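Local atomic coordinates of histone-lysine N-methyltransferase, H3 lysine-9 specific SUVH6 (Arabidopsis thaliana, PDB entry 6A5K), a protein that methylates histone H3 at its K9 site using S-adenosylmethionine as methyl donor and, through its SRA domain, probably binds methylated DNA in non-CG contexts. Residues A[72-81]-A[185-194]. The protein carries 1 engineered substitution. Numbering follows the deposited sequence.
Sequences VEVGDEFQYR and SKGGNYVYDG
The Y192 ring meets E73 O at its edge, in plane, with CD2 3.5 Å from that oxygen; V72 CG1 reaches the same CD2 obliquely, and G194 N sits over one ring face near the rim. CG of Y192 stands anti to the backbone N (chi1 178°), which lays the ring against the E73-V74 peptide at the start of the type II turn E73–D76. The Y190 ring has F78 O and Q79 O near its edge, while the R81 guanidinium, its plane turned 75° from the ring, shares an in-plane water with Y190 OH. F78 points to the same sheet face as Y190, where it touches L14 of helix 5-29 and L84 of helix 81-87. On the other face E77 lies alongside V191, OE2 3.5 Å from CG2, and its OE1 pairs with K177.

Strand 77-78 adds antiparallel to the edge of strand 190-205 in the SRA domain. G75 N gives Y192 O a nearly straight bond (2.7 Å, 176°), and Y192 N returns one to D76 O. At F78 a classic beta bulge sets N189 and Y190 against one residue, and F78 O accepts from both backbone N atoms. N189 ND2 donates in its amide plane to Q79 O (2.9 Å, on a lone pair) and to S185 O (3.1 Å). A leucine here would probably leave both carbonyls without this donor and let the 185-188 loop shift against Q79. A water joins Q79 OE1 to G187 N. Five of the six direct hydrogen bonds across the contact are thus between backbone atoms, with the N189 amide and this water serving polar atoms beyond the bulge.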
ATOM      1  N   VAL A  72       9.575  11.857  -4.332  1.00 13.42           N
ATOM      2  CA  VAL A  72       8.201  11.699  -4.789  1.00 14.37           C
ATOM      3  C   VAL A  72       8.202  11.271  -6.253  1.00 18.62           C
ATOM      4  O   VAL A  72       8.822  11.918  -7.097  1.00 19.02           O
ATOM      5  CB  VAL A  72       7.379  12.997  -4.622  1.00 17.08           C
ATOM      6  CG1 VAL A  72       5.974  12.804  -5.176  1.00 16.70           C
ATOM      7  CG2 VAL A  72       7.320  13.402  -3.157  1.00 17.65           C
ATOM      8  N   GLU A  73       7.502  10.185  -6.557  1.00 14.97           N
ATOM      9  CA  GLU A  73       7.595   9.588  -7.885  1.00 13.84           C
ATOM     10  C   GLU A  73       6.254   9.544  -8.602  1.00 14.76           C
ATOM     11  O   GLU A  73       5.211   9.365  -7.971  1.00 14.12           O
ATOM     12  CB  GLU A  73       8.187   8.175  -7.774  1.00 16.77           C
ATOM     13  CG  GLU A  73       9.587   8.165  -7.160  1.00 29.19           C
ATOM     14  CD  GLU A  73      10.212   6.785  -7.116  1.00 48.18           C
ATOM     15  OE1 GLU A  73       9.525   5.807  -7.478  1.00 61.15           O
ATOM     16  OE2 GLU A  73      11.395   6.679  -6.719  1.00 55.14           O
ATOM     17  N   VAL A  74       6.297   9.712  -9.923  1.00 12.64           N
ATOM     18  CA  VAL A  74       5.118   9.579 -10.767  1.00 15.10           C
ATOM     19  C   VAL A  74       4.373   8.284 -10.437  1.00 14.80           C
ATOM     20  O   VAL A  74       4.981   7.220 -10.346  1.00 12.68           O
ATOM     21  CB  VAL A  74       5.500   9.606 -12.262  1.00 16.23           C
ATOM     22  CG1 VAL A  74       4.332   9.172 -13.139  1.00 14.64           C
ATOM     23  CG2 VAL A  74       5.986  11.002 -12.659  1.00 23.32           C
ATOM     24  N   GLY A  75       3.066   8.388 -10.223  1.00 12.28           N
ATOM     25  CA  GLY A  75       2.258   7.231  -9.881  1.00 13.99           C
ATOM     26  C   GLY A  75       1.948   7.107  -8.397  1.00 15.01           C
ATOM     27  O   GLY A  75       1.027   6.370  -8.024  1.00 13.47           O
ATOM     28  N   ASP A  76       2.694   7.827  -7.555  1.00 11.47           N
ATOM     29  CA  ASP A  76       2.478   7.776  -6.105  1.00 14.01           C
ATOM     30  C   ASP A  76       1.040   8.160  -5.762  1.00 15.39           C
ATOM     31  O   ASP A  76       0.453   9.039  -6.398  1.00 12.20           O
ATOM     32  CB  ASP A  76       3.438   8.704  -5.357  1.00 14.57           C
ATOM     33  CG  ASP A  76       4.836   8.114  -5.193  1.00 19.55           C
ATOM     34  OD1 ASP A  76       5.047   6.926  -5.529  1.00 20.65           O
ATOM     35  OD2 ASP A  76       5.730   8.850  -4.716  1.00 15.95           O
ATOM     36  N   GLU A  77       0.478   7.506  -4.752  1.00 12.02           N
ATOM     37  CA  GLU A  77      -0.903   7.767  -4.369  1.00 13.65           C
ATOM     38  C   GLU A  77      -1.013   8.203  -2.918  1.00 15.99           C
ATOM     39  O   GLU A  77      -0.152   7.882  -2.092  1.00 12.52           O
ATOM     40  CB  GLU A  77      -1.773   6.530  -4.621  1.00 11.63           C
ATOM     41  CG  GLU A  77      -1.788   6.120  -6.095  1.00 15.52           C
ATOM     42  CD  GLU A  77      -2.981   5.260  -6.462  1.00 17.31           C
ATOM     43  OE1 GLU A  77      -3.713   4.838  -5.543  1.00 17.13           O
ATOM     44  OE2 GLU A  77      -3.192   5.025  -7.677  1.00 18.40           O
ATOM     45  N   PHE A  78      -2.086   8.936  -2.636  1.00 13.43           N
ATOM     46  CA  PHE A  78      -2.345   9.541  -1.341  1.00 11.95           C
ATOM     47  C   PHE A  78      -3.832   9.392  -1.024  1.00 13.33           C
ATOM     48  O   PHE A  78      -4.675   9.512  -1.918  1.00 17.12           O
ATOM     49  CB  PHE A  78      -1.942  11.017  -1.349  1.00 12.07           C
ATOM     50  CG  PHE A  78      -0.609  11.269  -1.995  1.00 11.99           C
ATOM     51  CD1 PHE A  78      -0.527  11.584  -3.349  1.00 12.41           C
ATOM     52  CD2 PHE A  78       0.563  11.151  -1.263  1.00 11.19           C
ATOM     53  CE1 PHE A  78       0.701  11.790  -3.952  1.00 14.00           C
ATOM     54  CE2 PHE A  78       1.800  11.364  -1.861  1.00 11.08           C
ATOM     55  CZ  PHE A  78       1.865  11.684  -3.209  1.00 11.11           C
ATOM     56  N   GLN A  79      -4.156   9.113   0.232  1.00 12.41           N
ATOM     57  CA  GLN A  79      -5.556   9.039   0.644  1.00 13.14           C
ATOM     58  C   GLN A  79      -6.100  10.426   0.971  1.00 18.64           C
ATOM     59  O   GLN A  79      -7.213  10.792   0.572  1.00 15.04           O
ATOM     60  CB  GLN A  79      -5.724   8.128   1.860  1.00 14.50           C
ATOM     61  CG  GLN A  79      -7.187   7.954   2.276  1.00 21.30           C
ATOM     62  CD  GLN A  79      -7.343   7.136   3.540  1.00 20.45           C
ATOM     63  OE1 GLN A  79      -6.452   6.375   3.910  1.00 17.65           O
ATOM     64  NE2 GLN A  79      -8.478   7.293   4.213  1.00 17.16           N
ATOM     65  N   TYR A  80      -5.301  11.201   1.693  1.00 14.09           N
ATOM     66  CA  TYR A  80      -5.731  12.507   2.167  1.00 15.95           C
ATOM     67  C   TYR A  80      -4.985  13.645   1.488  1.00 17.91           C
ATOM     68  O   TYR A  80      -3.779  13.556   1.241  1.00 14.57           O
ATOM     69  CB  TYR A  80      -5.537  12.612   3.674  1.00 14.56           C
ATOM     70  CG  TYR A  80      -6.327  11.621   4.497  1.00 15.79           C
ATOM     71  CD1 TYR A  80      -7.659  11.856   4.807  1.00 16.06           C
ATOM     72  CD2 TYR A  80      -5.726  10.472   5.012  1.00 16.82           C
ATOM     73  CE1 TYR A  80      -8.377  10.972   5.581  1.00 16.83           C
ATOM     74  CE2 TYR A  80      -6.448   9.577   5.786  1.00 16.68           C
ATOM     75  CZ  TYR A  80      -7.769   9.838   6.068  1.00 20.69           C
ATOM     76  OH  TYR A  80      -8.498   8.969   6.842  1.00 26.19           O
ATOM     77  N   ARG A  81      -5.707  14.725   1.211  1.00 14.33           N
ATOM     78  CA  ARG A  81      -5.098  15.935   0.684  1.00 18.28           C
ATOM     79  C   ARG A  81      -3.994  16.434   1.611  1.00 15.46           C
ATOM     80  O   ARG A  81      -2.990  16.982   1.149  1.00 17.38           O
ATOM     81  CB  ARG A  81      -6.161  17.022   0.490  1.00 23.93           C
ATOM     82  CG  ARG A  81      -6.210  17.624  -0.905  1.00 32.58           C
ATOM     83  CD  ARG A  81      -7.134  18.830  -0.917  1.00 43.57           C
ATOM     84  NE  ARG A  81      -7.206  19.493  -2.216  1.00 44.52           N
ATOM     85  CZ  ARG A  81      -8.128  19.226  -3.136  1.00 42.99           C
ATOM     86  NH1 ARG A  81      -9.055  18.302  -2.907  1.00 38.20           N
ATOM     87  NH2 ARG A  81      -8.121  19.881  -4.287  1.00 48.75           N
ATOM     88  N   SER A 185     -12.565   7.883   2.921  1.00 36.30           N
ATOM     89  CA  SER A 185     -12.608   6.620   2.198  1.00 38.31           C
ATOM     90  C   SER A 185     -11.201   6.085   1.946  1.00 27.57           C
ATOM     91  O   SER A 185     -10.397   6.716   1.255  1.00 23.91           O
ATOM     92  CB  SER A 185     -13.357   6.787   0.873  1.00 45.48           C
ATOM     93  OG  SER A 185     -12.704   7.731   0.040  1.00 52.28           O
ATOM     94  N   LYS A 186     -10.915   4.913   2.504  1.00 25.29           N
ATOM     95  CA  LYS A 186      -9.590   4.314   2.399  1.00 27.10           C
ATOM     96  C   LYS A 186      -9.199   4.088   0.947  1.00 23.35           C
ATOM     97  O   LYS A 186     -10.055   3.951   0.072  1.00 22.83           O
ATOM     98  CB  LYS A 186      -9.526   2.985   3.158  1.00 30.46           C
ATOM     99  CG  LYS A 186     -10.371   1.889   2.530  1.00 36.21           C
ATOM    100  CD  LYS A 186      -9.750   0.520   2.738  1.00 41.13           C
ATOM    101  CE  LYS A 186      -9.962   0.013   4.143  1.00 39.13           C
ATOM    102  NZ  LYS A 186      -9.759  -1.460   4.248  1.00 41.87           N
ATOM    103  N   GLY A 187      -7.898   4.050   0.701  1.00 23.78           N
ATOM    104  CA  GLY A 187      -7.388   3.874  -0.642  1.00 25.59           C
ATOM    105  C   GLY A 187      -6.831   5.175  -1.178  1.00 23.97           C
ATOM    106  O   GLY A 187      -7.064   6.241  -0.610  1.00 22.67           O
ATOM    107  N   GLY A 188      -6.088   5.088  -2.275  1.00 21.37           N
ATOM    108  CA  GLY A 188      -5.568   6.275  -2.926  1.00 20.59           C
ATOM    109  C   GLY A 188      -6.693   7.083  -3.542  1.00 20.53           C
ATOM    110  O   GLY A 188      -7.462   6.576  -4.354  1.00 21.90           O
ATOM    111  N   ASN A 189      -6.801   8.344  -3.141  1.00 17.76           N
ATOM    112  CA  ASN A 189      -7.809   9.236  -3.703  1.00 17.91           C
ATOM    113  C   ASN A 189      -7.175  10.262  -4.623  1.00 18.52           C
ATOM    114  O   ASN A 189      -7.861  10.946  -5.374  1.00 15.64           O
ATOM    115  CB  ASN A 189      -8.581   9.931  -2.590  1.00 16.10           C
ATOM    116  CG  ASN A 189      -9.416   8.969  -1.796  1.00 17.04           C
ATOM    117  OD1 ASN A 189     -10.114   8.128  -2.366  1.00 19.98           O
ATOM    118  ND2 ASN A 189      -9.338   9.065  -0.477  1.00 19.38           N
ATOM    119  N   TYR A 190      -5.852  10.354  -4.550  1.00 11.63           N
ATOM    120  CA  TYR A 190      -5.079  11.294  -5.347  1.00 11.23           C
ATOM    121  C   TYR A 190      -3.853  10.602  -5.920  1.00 18.57           C
ATOM    122  O   TYR A 190      -3.250   9.761  -5.260  1.00 14.36           O
ATOM    123  CB  TYR A 190      -4.652  12.501  -4.501  1.00 11.21           C
ATOM    124  CG  TYR A 190      -5.809  13.209  -3.852  1.00 16.89           C
ATOM    125  CD1 TYR A 190      -6.229  12.871  -2.568  1.00 17.87           C
ATOM    126  CD2 TYR A 190      -6.507  14.201  -4.533  1.00 17.81           C
ATOM    127  CE1 TYR A 190      -7.309  13.513  -1.980  1.00 20.19           C
ATOM    128  CE2 TYR A 190      -7.580  14.841  -3.954  1.00 17.84           C
ATOM    129  CZ  TYR A 190      -7.976  14.500  -2.680  1.00 21.56           C
ATOM    130  OH  TYR A 190      -9.049  15.148  -2.115  1.00 29.63           O
ATOM    131  N   VAL A 191      -3.488  10.969  -7.143  1.00 10.78           N
ATOM    132  CA  VAL A 191      -2.331  10.385  -7.815  1.00 12.24           C
ATOM    133  C   VAL A 191      -1.421  11.466  -8.385  1.00 14.03           C
ATOM    134  O   VAL A 191      -1.884  12.373  -9.085  1.00 13.94           O
ATOM    135  CB  VAL A 191      -2.771   9.440  -8.960  1.00 18.31           C
ATOM    136  CG1 VAL A 191      -1.566   8.777  -9.611  1.00 10.96           C
ATOM    137  CG2 VAL A 191      -3.745   8.391  -8.440  1.00 19.13           C
ATOM    138  N   TYR A 192      -0.125  11.377  -8.086  1.00 13.41           N
ATOM    139  CA  TYR A 192       0.859  12.263  -8.705  1.00 13.00           C
ATOM    140  C   TYR A 192       1.142  11.839 -10.152  1.00 14.42           C
ATOM    141  O   TYR A 192       1.753  10.792 -10.392  1.00 13.57           O
ATOM    142  CB  TYR A 192       2.163  12.287  -7.897  1.00 11.85           C
ATOM    143  CG  TYR A 192       3.213  13.161  -8.546  1.00 14.73           C
ATOM    144  CD1 TYR A 192       2.882  14.423  -9.029  1.00 14.88           C
ATOM    145  CD2 TYR A 192       4.514  12.715  -8.711  1.00 15.49           C
ATOM    146  CE1 TYR A 192       3.822  15.222  -9.642  1.00 16.88           C
ATOM    147  CE2 TYR A 192       5.472  13.516  -9.318  1.00 17.39           C
ATOM    148  CZ  TYR A 192       5.117  14.764  -9.779  1.00 15.69           C
ATOM    149  OH  TYR A 192       6.052  15.558 -10.388  1.00 16.71           O
ATOM    150  N   ASP A 193       0.708  12.657 -11.111  1.00 14.73           N
ATOM    151  CA  ASP A 193       0.807  12.289 -12.524  1.00 13.01           C
ATOM    152  C   ASP A 193       1.986  12.948 -13.238  1.00 13.76           C
ATOM    153  O   ASP A 193       2.186  12.750 -14.439  1.00 18.46           O
ATOM    154  CB  ASP A 193      -0.498  12.622 -13.252  1.00 14.16           C
ATOM    155  CG  ASP A 193      -1.516  11.491 -13.165  1.00 18.96           C
ATOM    156  OD1 ASP A 193      -1.132  10.361 -12.780  1.00 17.90           O
ATOM    157  OD2 ASP A 193      -2.700  11.731 -13.483  1.00 20.69           O
ATOM    158  N   GLY A 194       2.777  13.713 -12.494  1.00 15.21           N
ATOM    159  CA  GLY A 194       4.010  14.259 -13.028  1.00 15.36           C
ATOM    160  C   GLY A 194       3.963  15.730 -13.402  1.00 13.70           C
ATOM    161  O   GLY A 194       3.100  16.489 -12.946  1.00 12.84           O
TER
HETATM  162  O   HOH W   1      -5.772   4.248   2.392  1.00 17.44           O
HETATM  163  O   HOH W   2     -10.700  16.673  -3.906  1.00 52.71           O